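Local atomic coordinates of major Capsid Protein VP1 (Chimpanzee polyomavirus Bob, PDB entry 6Y9I), a protein that forms the pentameric building blocks of the polyomavirus capsid shell and probably engages glycan receptors on the host cell surface. Residues Lys40-Tyr43 against Gly44-Glu47. Residues are numbered along the deposited sequence; the frame is centred on the assembly and turned at random.
Sequences KEWY and GYSE
Trp42 and Tyr45, the first and last residues of a type II beta turn, set their rings together in a T-shaped stack. The six-membered ring of the indole points its edge at the face of the phenol, with planes at 89° and centroids 5.2 Å apart. The leading atom is Trp42 CE3, which sits 3.8 Å from Tyr45 CD1, nearer the rim of the phenol than its centre. With CG of each side chain anti to its own carbonyl carbon, the two rings come together edge to face. The backbone closes with the hydrogen bond usual for such turns: Tyr45 N donates to Trp42 O across 3.0 Å, a somewhat bent bond with an N-H...O angle of 140°. The same carbonyl oxygen, Trp42 O, also lies 3.3 Å from Tyr45 CB. Gly44 holds the third position with a positive phi, as type II turns favour. The turn belongs to the long loop between strands 8-26 and 68-73 of the VP1 jelly roll, beside a subunit boundary of the pentamer. Tyr45 OH bonds to Ser149 O of a neighbouring subunit, while Arg273 makes a cation-pi contact with Trp42, and the side chains of Trp42 and Tyr45 both rest on Met264 of strand 252-265. Tyr43, at the first corner (position i+1), takes CG anti to its own nitrogen (chi1 175°), sending its ring away from the pair until its hydroxyl meets Glu27 and Arg29.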
loop_
_atom_site.group_PDB
_atom_site.type_symbol
_atom_site.label_atom_id
_atom_site.label_comp_id
_atom_site.label_asym_id
_atom_site.label_seq_id
_atom_site.Cartn_x
_atom_site.Cartn_y
_atom_site.Cartn_z
ATOM N N LYS A 40 23.080 24.658 -17.943
ATOM C CA LYS A 40 22.139 25.359 -17.024
ATOM C C LYS A 40 20.663 25.001 -17.300
ATOM O O LYS A 40 19.869 25.079 -16.350
ATOM C CB LYS A 40 22.303 26.879 -17.151
ATOM C CG LYS A 40 22.090 27.418 -18.561
ATOM C CD LYS A 40 21.652 28.863 -18.636
ATOM C CE LYS A 40 22.710 29.812 -18.131
ATOM N NZ LYS A 40 22.151 31.173 -17.991
ATOM N N GLU A 41 20.286 24.672 -18.534
ATOM C CA GLU A 41 18.886 24.338 -18.914
ATOM C C GLU A 41 18.394 23.124 -18.116
ATOM O O GLU A 41 17.160 22.982 -17.966
ATOM C CB GLU A 41 18.752 24.019 -20.409
ATOM N N TRP A 42 19.312 22.296 -17.609
ATOM C CA TRP A 42 18.983 21.017 -16.951
ATOM C C TRP A 42 19.271 21.083 -15.449
ATOM O O TRP A 42 19.326 20.022 -14.829
ATOM C CB TRP A 42 19.684 19.882 -17.697
ATOM C CG TRP A 42 19.095 19.738 -19.064
ATOM C CD1 TRP A 42 19.656 20.097 -20.254
ATOM C CD2 TRP A 42 17.749 19.339 -19.368
ATOM N NE1 TRP A 42 18.766 19.913 -21.276
ATOM C CE2 TRP A 42 17.593 19.433 -20.766
ATOM C CE3 TRP A 42 16.674 18.877 -18.605
ATOM C CZ2 TRP A 42 16.416 19.049 -21.406
ATOM C CZ3 TRP A 42 15.492 18.541 -19.234
ATOM C CH2 TRP A 42 15.370 18.620 -20.621
ATOM N N TYR A 43 19.397 22.290 -14.875
ATOM C CA TYR A 43 19.543 22.453 -13.410
ATOM C C TYR A 43 18.389 21.678 -12.733
ATOM O O TYR A 43 17.227 21.841 -13.127
ATOM C CB TYR A 43 19.554 23.927 -13.037
ATOM C CG TYR A 43 19.582 24.180 -11.557
ATOM C CD1 TYR A 43 20.591 23.632 -10.771
ATOM C CD2 TYR A 43 18.597 24.932 -10.949
ATOM C CE1 TYR A 43 20.625 23.845 -9.404
ATOM C CE2 TYR A 43 18.623 25.156 -9.581
ATOM C CZ TYR A 43 19.635 24.607 -8.812
ATOM O OH TYR A 43 19.677 24.807 -7.468
ATOM N N GLY A 44 18.688 20.870 -11.733
ATOM C CA GLY A 44 17.651 20.112 -11.020
ATOM C C GLY A 44 17.437 18.724 -11.582
ATOM O O GLY A 44 16.610 17.962 -11.003
ATOM N N TYR A 45 18.186 18.381 -12.628
ATOM C CA TYR A 45 18.184 17.068 -13.310
ATOM C C TYR A 45 19.624 16.560 -13.326
ATOM O O TYR A 45 20.576 17.346 -13.055
ATOM C CB TYR A 45 17.673 17.158 -14.754
ATOM C CG TYR A 45 16.237 17.574 -14.961
ATOM C CD1 TYR A 45 15.843 18.905 -14.855
ATOM C CD2 TYR A 45 15.285 16.651 -15.344
ATOM C CE1 TYR A 45 14.534 19.302 -15.092
ATOM C CE2 TYR A 45 13.980 17.025 -15.603
ATOM C CZ TYR A 45 13.601 18.350 -15.479
ATOM O OH TYR A 45 12.296 18.689 -15.685
ATOM N N SER A 46 19.799 15.267 -13.592
ATOM C CA SER A 46 21.131 14.685 -13.884
ATOM C C SER A 46 21.439 14.928 -15.361
ATOM O O SER A 46 20.493 15.231 -16.153
ATOM C CB SER A 46 21.215 13.211 -13.551
ATOM O OG SER A 46 20.427 12.440 -14.441
ATOM N N GLU A 47 22.710 14.755 -15.727
ATOM C CA GLU A 47 23.093 14.537 -17.137
ATOM C C GLU A 47 22.453 13.222 -17.587
ATOM O O GLU A 47 22.114 12.385 -16.734
ATOM C CB GLU A 47 24.608 14.499 -17.305
ATOM C CG GLU A 47 25.059 14.240 -18.721
ATOM C CD GLU A 47 24.598 15.310 -19.690
ATOM O OE1 GLU A 47 25.411 16.199 -19.976
ATOM O OE2 GLU A 47 23.442 15.253 -20.151
#